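PDB 1RTW: transcriptional activator, putative from Pyrococcus furiosus, which is of unconfirmed function but belongs to the all-helical TenA/THI-4/PqqC family. Local coordinates for residues V41-F46 with L199-I204; S117-F122 with K170-L175. All blocks are in the same frame, centred on the assembly; numbering follows the deposited sequence.

How the contacts relate
Both contacts are buried and tie together helices of one all-helical chain, but they lie on opposite sides of its centre, with their own centres about 25 Å apart. Contact 1 joins helix 33-60 to segment 199-204, at the C-terminal part of helix 181-201; contact 2 joins the start of helix 118-142 to helix 159-176, and both of its segments fall between the two segments of contact 1 in sequence. Contact 1 lies nearer the middle of the chain, where one phenylalanine ring meets polar atoms and a phosphate ion lies close by. Contact 2, farther out, packs leucine, isoleucine and phenylalanine side chains and keeps its polar bonds at a helix start.

Contact 1. Residues V41-F46 with L199-I204; sequences VNDYYF and LIFWDI
Asn42 meets Ile204 through its amide end: ND2 lies 3.6 Å from Ile204 CG2, and the two side chains pass at a slant. This is packing against a methyl group, since the polar bonds of the amide go elsewhere, OD1 accepting from the backbone N of Asp99 and ND2 donating to the carbonyl of Lys38. The backbone of Asn42 takes part as well. Its O stands at the edge of the Phe201 ring, near the ring plane and 3.5 Å from CZ, while the same O accepts the helix bond from Phe46 N at 3.0 Å. Asp43 follows on the next step of the helix. Its CG is anti to the backbone N (chi1 -151°), which brings the carboxylate forward until OD1 is 3.3 Å from Phe201 CE1; carboxylate and ring planes are 74° apart. One turn on from Asn42, Phe46 places its CB 4.0 Å from Phe201 CZ. The rings of Phe46 and Phe201 meet obliquely, with centroids 5.7 Å apart and planes at 64°. Phe201 thus packs its far end against helix 33-60, CE1 next to Asp43 and CZ next to Asn42 and Phe46. From its own segment, Ile204 CD1 covers one face of the ring, 3.6 Å above its centre. Tyr105 meets the Phe46 ring, a bound phosphate ion lies about 4 Å from the Phe46 side chain, and Tyr132 of helix 118-142 touches Asp43. The partly positive C-H at CZ of Phe201 probably suits the Asn42 carbonyl; Asp43 OD1 approaches obliquely, a close packing contact. This is consistent with a contact made by packing, with at most a weak polar contribution at the Asn42 carbonyl.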
ATOM      1  N   VAL B  41     -26.910  -2.315  -9.549  1.00 14.96           N
ATOM      2  CA  VAL B  41     -26.069  -1.117  -9.478  1.00 14.50           C
ATOM      3  C   VAL B  41     -25.024  -1.229  -8.367  1.00 14.20           C
ATOM      4  O   VAL B  41     -23.860  -0.890  -8.555  1.00 13.81           O
ATOM      5  CB  VAL B  41     -26.938   0.144  -9.225  1.00 15.63           C
ATOM      6  CG1 VAL B  41     -26.080   1.352  -8.970  1.00 14.86           C
ATOM      7  CG2 VAL B  41     -27.861   0.408 -10.427  1.00 15.24           C
ATOM      8  N   ASN B  42     -25.439  -1.739  -7.216  1.00 13.11           N
ATOM      9  CA  ASN B  42     -24.533  -1.871  -6.090  1.00 13.50           C
ATOM     10  C   ASN B  42     -23.573  -3.045  -6.180  1.00 13.34           C
ATOM     11  O   ASN B  42     -22.419  -2.941  -5.764  1.00 12.54           O
ATOM     12  CB  ASN B  42     -25.312  -1.898  -4.782  1.00 14.23           C
ATOM     13  CG  ASN B  42     -25.858  -0.545  -4.421  1.00 15.67           C
ATOM     14  OD1 ASN B  42     -25.208   0.238  -3.726  1.00 17.88           O
ATOM     15  ND2 ASN B  42     -27.054  -0.249  -4.901  1.00 18.22           N
ATOM     16  N   ASP B  43     -24.024  -4.165  -6.719  1.00 12.36           N
ATOM     17  CA  ASP B  43     -23.113  -5.289  -6.825  1.00 14.85           C
ATOM     18  C   ASP B  43     -22.075  -5.042  -7.917  1.00 14.40           C
ATOM     19  O   ASP B  43     -20.949  -5.516  -7.829  1.00 16.61           O
ATOM     20  CB  ASP B  43     -23.859  -6.594  -7.068  1.00 15.53           C
ATOM     21  CG  ASP B  43     -23.112  -7.784  -6.509  1.00 18.07           C
ATOM     22  OD1 ASP B  43     -22.875  -7.816  -5.282  1.00 16.61           O
ATOM     23  OD2 ASP B  43     -22.747  -8.680  -7.293  1.00 18.14           O
ATOM     24  N   TYR B  44     -22.453  -4.275  -8.934  1.00 15.18           N
ATOM     25  CA  TYR B  44     -21.546  -3.946 -10.027  1.00 14.14           C
ATOM     26  C   TYR B  44     -20.375  -3.152  -9.452  1.00 14.70           C
ATOM     27  O   TYR B  44     -19.220  -3.354  -9.836  1.00 14.37           O
ATOM     28  CB  TYR B  44     -22.278  -3.122 -11.082  1.00 14.66           C
ATOM     29  CG  TYR B  44     -21.411  -2.690 -12.229  1.00 11.73           C
ATOM     30  CD1 TYR B  44     -20.873  -3.624 -13.108  1.00 14.09           C
ATOM     31  CD2 TYR B  44     -21.163  -1.342 -12.462  1.00 14.71           C
ATOM     32  CE1 TYR B  44     -20.115  -3.227 -14.202  1.00 15.18           C
ATOM     33  CE2 TYR B  44     -20.403  -0.928 -13.552  1.00 16.05           C
ATOM     34  CZ  TYR B  44     -19.887  -1.878 -14.417  1.00 15.16           C
ATOM     35  OH  TYR B  44     -19.159  -1.470 -15.502  1.00 20.34           O
ATOM     36  N   TYR B  45     -20.695  -2.252  -8.523  1.00 13.99           N
ATOM     37  CA  TYR B  45     -19.698  -1.443  -7.846  1.00 12.86           C
ATOM     38  C   TYR B  45     -18.827  -2.361  -6.987  1.00 13.60           C
ATOM     39  O   TYR B  45     -17.607  -2.214  -6.944  1.00 13.92           O
ATOM     40  CB  TYR B  45     -20.381  -0.422  -6.945  1.00 14.99           C
ATOM     41  CG  TYR B  45     -19.433   0.371  -6.084  1.00 12.76           C
ATOM     42  CD1 TYR B  45     -19.295   0.096  -4.719  1.00 16.22           C
ATOM     43  CD2 TYR B  45     -18.711   1.424  -6.620  1.00 15.91           C
ATOM     44  CE1 TYR B  45     -18.457   0.871  -3.910  1.00 16.41           C
ATOM     45  CE2 TYR B  45     -17.872   2.205  -5.824  1.00 20.40           C
ATOM     46  CZ  TYR B  45     -17.748   1.924  -4.474  1.00 18.57           C
ATOM     47  OH  TYR B  45     -16.905   2.709  -3.717  1.00 22.35           O
ATOM     48  N   PHE B  46     -19.454  -3.328  -6.331  1.00 11.90           N
ATOM     49  CA  PHE B  46     -18.708  -4.253  -5.493  1.00 12.22           C
ATOM     50  C   PHE B  46     -17.743  -5.104  -6.321  1.00 10.85           C
ATOM     51  O   PHE B  46     -16.599  -5.284  -5.941  1.00 11.23           O
ATOM     52  CB  PHE B  46     -19.658  -5.167  -4.699  1.00 11.37           C
ATOM     53  CG  PHE B  46     -18.943  -6.154  -3.810  1.00 15.30           C
ATOM     54  CD1 PHE B  46     -18.441  -5.757  -2.571  1.00 15.04           C
ATOM     55  CD2 PHE B  46     -18.684  -7.448  -4.249  1.00 15.17           C
ATOM     56  CE1 PHE B  46     -17.681  -6.637  -1.790  1.00 19.10           C
ATOM     57  CE2 PHE B  46     -17.920  -8.339  -3.469  1.00 18.84           C
ATOM     58  CZ  PHE B  46     -17.418  -7.930  -2.242  1.00 15.31           C
ATOM     59  N   LEU B 199     -24.124 -10.810   4.457  1.00 20.35           N
ATOM     60  CA  LEU B 199     -25.507 -10.872   4.919  1.00 20.76           C
ATOM     61  C   LEU B 199     -26.225  -9.536   4.741  1.00 19.40           C
ATOM     62  O   LEU B 199     -27.378  -9.491   4.336  1.00 20.32           O
ATOM     63  CB  LEU B 199     -25.547 -11.267   6.394  1.00 16.83           C
ATOM     64  CG  LEU B 199     -26.934 -11.133   7.034  1.00 20.16           C
ATOM     65  CD1 LEU B 199     -27.920 -12.093   6.388  1.00 18.00           C
ATOM     66  CD2 LEU B 199     -26.840 -11.366   8.531  1.00 20.92           C
ATOM     67  N   ILE B 200     -25.531  -8.459   5.075  1.00 20.85           N
ATOM     68  CA  ILE B 200     -26.069  -7.114   4.993  1.00 21.22           C
ATOM     69  C   ILE B 200     -26.258  -6.617   3.564  1.00 19.98           C
ATOM     70  O   ILE B 200     -27.204  -5.880   3.275  1.00 19.88           O
ATOM     71  CB  ILE B 200     -25.142  -6.139   5.773  1.00 24.50           C
ATOM     72  CG1 ILE B 200     -25.264  -6.408   7.275  1.00 25.04           C
ATOM     73  CG2 ILE B 200     -25.474  -4.685   5.466  1.00 24.00           C
ATOM     74  CD1 ILE B 200     -24.224  -5.677   8.105  1.00 28.35           C
ATOM     75  N   PHE B 201     -25.373  -7.032   2.666  1.00 17.16           N
ATOM     76  CA  PHE B 201     -25.460  -6.584   1.288  1.00 15.83           C
ATOM     77  C   PHE B 201     -26.804  -6.884   0.635  1.00 14.88           C
ATOM     78  O   PHE B 201     -27.319  -6.064  -0.132  1.00 15.09           O
ATOM     79  CB  PHE B 201     -24.323  -7.181   0.461  1.00 13.11           C
ATOM     80  CG  PHE B 201     -23.946  -6.356  -0.723  1.00  9.68           C
ATOM     81  CD1 PHE B 201     -24.615  -6.507  -1.937  1.00 10.24           C
ATOM     82  CD2 PHE B 201     -22.906  -5.427  -0.631  1.00 10.18           C
ATOM     83  CE1 PHE B 201     -24.251  -5.745  -3.046  1.00  8.47           C
ATOM     84  CE2 PHE B 201     -22.527  -4.659  -1.728  1.00 10.47           C
ATOM     85  CZ  PHE B 201     -23.200  -4.816  -2.942  1.00 11.69           C
ATOM     86  N   TRP B 202     -27.379  -8.045   0.944  1.00 14.87           N
ATOM     87  CA  TRP B 202     -28.661  -8.425   0.357  1.00 16.27           C
ATOM     88  C   TRP B 202     -29.766  -7.415   0.667  1.00 17.96           C
ATOM     89  O   TRP B 202     -30.649  -7.199  -0.156  1.00 17.32           O
ATOM     90  CB  TRP B 202     -29.076  -9.821   0.810  1.00 15.47           C
ATOM     91  CG  TRP B 202     -28.138 -10.914   0.374  1.00 15.61           C
ATOM     92  CD1 TRP B 202     -27.289 -11.630   1.170  1.00 15.14           C
ATOM     93  CD2 TRP B 202     -27.931 -11.394  -0.965  1.00 12.30           C
ATOM     94  NE1 TRP B 202     -26.563 -12.516   0.412  1.00 13.59           N
ATOM     95  CE2 TRP B 202     -26.939 -12.397  -0.895  1.00 12.08           C
ATOM     96  CE3 TRP B 202     -28.479 -11.070  -2.207  1.00  9.13           C
ATOM     97  CZ2 TRP B 202     -26.485 -13.078  -2.031  1.00 12.93           C
ATOM     98  CZ3 TRP B 202     -28.023 -11.747  -3.336  1.00 10.70           C
ATOM     99  CH2 TRP B 202     -27.038 -12.742  -3.237  1.00  8.94           C
ATOM    100  N   ASP B 203     -29.692  -6.772   1.832  1.00 20.14           N
ATOM    101  CA  ASP B 203     -30.695  -5.776   2.229  1.00 23.08           C
ATOM    102  C   ASP B 203     -30.714  -4.528   1.343  1.00 24.19           C
ATOM    103  O   ASP B 203     -31.740  -3.852   1.241  1.00 25.28           O
ATOM    104  CB  ASP B 203     -30.489  -5.337   3.686  1.00 24.86           C
ATOM    105  CG  ASP B 203     -30.752  -6.451   4.680  1.00 27.24           C
ATOM    106  OD1 ASP B 203     -30.021  -6.532   5.695  1.00 26.11           O
ATOM    107  OD2 ASP B 203     -31.694  -7.242   4.451  1.00 30.17           O
ATOM    108  N   ILE B 204     -29.583  -4.226   0.711  1.00 24.84           N
ATOM    109  CA  ILE B 204     -29.457  -3.056  -0.152  1.00 25.87           C
ATOM    110  C   ILE B 204     -30.561  -2.959  -1.200  1.00 27.05           C
ATOM    111  O   ILE B 204     -31.044  -1.870  -1.490  1.00 28.45           O
ATOM    112  CB  ILE B 204     -28.073  -3.024  -0.845  1.00 26.21           C
ATOM    113  CG1 ILE B 204     -26.977  -2.742   0.186  1.00 24.80           C
ATOM    114  CG2 ILE B 204     -28.043  -1.972  -1.929  1.00 25.28           C
ATOM    115  CD1 ILE B 204     -25.563  -2.876  -0.364  1.00 26.91           C
TER

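Contact 2. Residues S117-F122 with K170-L175; sequences SFLEGF and KILNSL
Glu120 OE1 is gripped by two groups of Ser117: the backbone N donates at 2.8 Å, nearly straight at 172° and to the anti lone pair, and the hydroxyl OG donates from 3.2 Å. Ser117 OG in turn accepts from Glu120 N at 3.1 Å, completing a capping box that opens helix 118-142. The side chains facing helix 159-176 are apolar. Phe122, CG anti to its N (chi1 -152°), reaches helix 159-176, and the CZ end of its ring meets Ile171 CG2 at 3.6 Å, the long directions of the two side chains roughly perpendicular. Nearer the root of the ring, CD2 lies 4.0 Å from Leu172 CB, the two side chains running alongside with reversed direction. Leu175 CD1 touches both aromatics, 3.7 Å from Phe118 CE2 and 4.2 Å from Phe122 CG. Leu119 CD1 approaches Leu172 CD1 more loosely. Phe2 and Leu6 of helix 2-8 also touch Leu172, while Ala187 of helix 181-201 touches Leu119. The axes of 118-122 and 170-175 run near-antiparallel, 151° between their directions and 10.5 Å at closest approach, an apolar helix pair within the all-helical TenA/THI-4/PqqC fold.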
ATOM      1  N   SER B 117      -2.541  -9.157   6.853  1.00 20.25           N
ATOM      2  CA  SER B 117      -1.604 -10.204   6.450  1.00 18.42           C
ATOM      3  C   SER B 117      -2.183 -10.857   5.183  1.00 17.72           C
ATOM      4  O   SER B 117      -3.373 -10.712   4.904  1.00 16.27           O
ATOM      5  CB  SER B 117      -1.521 -11.255   7.549  1.00 18.80           C
ATOM      6  OG  SER B 117      -2.776 -11.900   7.696  1.00 21.39           O
ATOM      7  N   PHE B 118      -1.360 -11.598   4.445  1.00 15.48           N
ATOM      8  CA  PHE B 118      -1.845 -12.255   3.232  1.00 17.36           C
ATOM      9  C   PHE B 118      -2.961 -13.244   3.582  1.00 18.16           C
ATOM     10  O   PHE B 118      -3.977 -13.324   2.881  1.00 16.84           O
ATOM     11  CB  PHE B 118      -0.708 -12.977   2.502  1.00 14.75           C
ATOM     12  CG  PHE B 118      -1.132 -13.618   1.209  1.00 14.74           C
ATOM     13  CD1 PHE B 118      -1.573 -12.840   0.147  1.00 14.36           C
ATOM     14  CD2 PHE B 118      -1.099 -15.000   1.051  1.00 15.75           C
ATOM     15  CE1 PHE B 118      -1.972 -13.416  -1.038  1.00  8.91           C
ATOM     16  CE2 PHE B 118      -1.498 -15.588  -0.141  1.00 11.95           C
ATOM     17  CZ  PHE B 118      -1.936 -14.794  -1.184  1.00 13.69           C
ATOM     18  N   LEU B 119      -2.781 -13.933   4.711  1.00 17.33           N
ATOM     19  CA  LEU B 119      -3.726 -14.919   5.218  1.00 14.63           C
ATOM     20  C   LEU B 119      -5.109 -14.307   5.434  1.00 14.45           C
ATOM     21  O   LEU B 119      -6.130 -14.894   5.069  1.00 14.38           O
ATOM     22  CB  LEU B 119      -3.197 -15.510   6.533  1.00 13.21           C
ATOM     23  CG  LEU B 119      -4.139 -16.496   7.236  1.00 17.08           C
ATOM     24  CD1 LEU B 119      -4.276 -17.780   6.410  1.00 13.41           C
ATOM     25  CD2 LEU B 119      -3.644 -16.798   8.653  1.00 16.84           C
ATOM     26  N   GLU B 120      -5.148 -13.156   6.092  1.00 16.45           N
ATOM     27  CA  GLU B 120      -6.413 -12.465   6.323  1.00 17.16           C
ATOM     28  C   GLU B 120      -7.053 -12.102   4.976  1.00 18.01           C
ATOM     29  O   GLU B 120      -8.257 -12.286   4.765  1.00 17.75           O
ATOM     30  CB  GLU B 120      -6.170 -11.190   7.120  1.00 21.45           C
ATOM     31  CG  GLU B 120      -5.719 -11.395   8.576  1.00 22.31           C
ATOM     32  CD  GLU B 120      -5.443 -10.067   9.280  1.00 26.88           C
ATOM     33  OE1 GLU B 120      -4.411  -9.421   8.979  1.00 27.12           O
ATOM     34  OE2 GLU B 120      -6.267  -9.657  10.125  1.00 29.91           O
ATOM     35  N   GLY B 121      -6.224 -11.606   4.062  1.00 16.80           N
ATOM     36  CA  GLY B 121      -6.708 -11.223   2.757  1.00 16.25           C
ATOM     37  C   GLY B 121      -7.285 -12.400   1.995  1.00 16.32           C
ATOM     38  O   GLY B 121      -8.398 -12.326   1.473  1.00 14.45           O
ATOM     39  N   PHE B 122      -6.531 -13.491   1.943  1.00 16.46           N
ATOM     40  CA  PHE B 122      -6.978 -14.682   1.240  1.00 16.82           C
ATOM     41  C   PHE B 122      -8.205 -15.278   1.926  1.00 16.61           C
ATOM     42  O   PHE B 122      -9.084 -15.820   1.262  1.00 17.51           O
ATOM     43  CB  PHE B 122      -5.848 -15.712   1.124  1.00 16.29           C
ATOM     44  CG  PHE B 122      -5.972 -16.597  -0.086  1.00 19.57           C
ATOM     45  CD1 PHE B 122      -5.538 -16.155  -1.324  1.00 19.92           C
ATOM     46  CD2 PHE B 122      -6.576 -17.843  -0.001  1.00 18.01           C
ATOM     47  CE1 PHE B 122      -5.711 -16.936  -2.462  1.00 21.05           C
ATOM     48  CE2 PHE B 122      -6.750 -18.630  -1.134  1.00 16.90           C
ATOM     49  CZ  PHE B 122      -6.319 -18.175  -2.369  1.00 18.86           C
ATOM     50  N   LYS B 170      -8.642 -25.005  -1.197  1.00 32.25           N
ATOM     51  CA  LYS B 170      -7.454 -25.844  -1.107  1.00 34.75           C
ATOM     52  C   LYS B 170      -6.207 -25.014  -0.801  1.00 34.02           C
ATOM     53  O   LYS B 170      -5.364 -25.432   0.002  1.00 35.72           O
ATOM     54  CB  LYS B 170      -7.274 -26.640  -2.403  1.00 39.50           C
ATOM     55  CG  LYS B 170      -6.234 -27.738  -2.326  1.00 45.13           C
ATOM     56  CD  LYS B 170      -6.203 -28.539  -3.617  1.00 52.78           C
ATOM     57  CE  LYS B 170      -5.125 -29.620  -3.589  1.00 55.87           C
ATOM     58  NZ  LYS B 170      -3.755 -29.048  -3.458  1.00 58.34           N
ATOM     59  N   ILE B 171      -6.103 -23.840  -1.426  1.00 30.08           N
ATOM     60  CA  ILE B 171      -4.974 -22.939  -1.197  1.00 25.00           C
ATOM     61  C   ILE B 171      -5.009 -22.380   0.223  1.00 23.44           C
ATOM     62  O   ILE B 171      -3.983 -22.358   0.908  1.00 22.42           O
ATOM     63  CB  ILE B 171      -4.965 -21.780  -2.220  1.00 23.23           C
ATOM     64  CG1 ILE B 171      -4.670 -22.331  -3.606  1.00 22.57           C
ATOM     65  CG2 ILE B 171      -3.910 -20.754  -1.855  1.00 21.93           C
ATOM     66  CD1 ILE B 171      -4.863 -21.323  -4.709  1.00 26.48           C
ATOM     67  N   LEU B 172      -6.188 -21.925   0.651  1.00 22.66           N
ATOM     68  CA  LEU B 172      -6.387 -21.377   1.992  1.00 23.41           C
ATOM     69  C   LEU B 172      -6.028 -22.381   3.086  1.00 25.58           C
ATOM     70  O   LEU B 172      -5.231 -22.090   3.977  1.00 24.75           O
ATOM     71  CB  LEU B 172      -7.844 -20.957   2.189  1.00 21.08           C
ATOM     72  CG  LEU B 172      -8.197 -20.403   3.570  1.00 19.44           C
ATOM     73  CD1 LEU B 172      -7.451 -19.088   3.804  1.00 16.68           C
ATOM     74  CD2 LEU B 172      -9.703 -20.200   3.683  1.00 15.51           C
ATOM     75  N   ASN B 173      -6.659 -23.549   3.032  1.00 29.24           N
ATOM     76  CA  ASN B 173      -6.423 -24.600   4.014  1.00 31.81           C
ATOM     77  C   ASN B 173      -4.947 -24.914   4.177  1.00 31.94           C
ATOM     78  O   ASN B 173      -4.468 -25.135   5.285  1.00 31.26           O
ATOM     79  CB  ASN B 173      -7.176 -25.865   3.612  1.00 32.13           C
ATOM     80  CG  ASN B 173      -8.630 -25.806   3.988  1.00 30.63           C
ATOM     81  OD1 ASN B 173      -9.004 -25.129   4.943  1.00 33.32           O
ATOM     82  ND2 ASN B 173      -9.462 -26.537   3.255  1.00 31.31           N
ATOM     83  N   SER B 174      -4.244 -24.913   3.053  1.00 32.70           N
ATOM     84  CA  SER B 174      -2.819 -25.196   2.995  1.00 33.98           C
ATOM     85  C   SER B 174      -1.943 -24.072   3.561  1.00 34.28           C
ATOM     86  O   SER B 174      -0.839 -24.335   4.052  1.00 33.82           O
ATOM     87  CB  SER B 174      -2.437 -25.480   1.545  1.00 34.22           C
ATOM     88  OG  SER B 174      -1.069 -25.798   1.427  1.00 38.69           O
ATOM     89  N   LEU B 175      -2.415 -22.830   3.424  1.00 34.62           N
ATOM     90  CA  LEU B 175      -1.727 -21.632   3.920  1.00 33.43           C
ATOM     91  C   LEU B 175      -1.900 -21.547   5.428  1.00 35.92           C
ATOM     92  O   LEU B 175      -1.005 -21.102   6.153  1.00 34.66           O
ATOM     93  CB  LEU B 175      -2.342 -20.375   3.308  1.00 31.53           C
ATOM     94  CG  LEU B 175      -1.712 -19.684   2.098  1.00 31.39           C
ATOM     95  CD1 LEU B 175      -2.679 -18.609   1.610  1.00 32.57           C
ATOM     96  CD2 LEU B 175      -0.367 -19.065   2.475  1.00 31.01           C
TER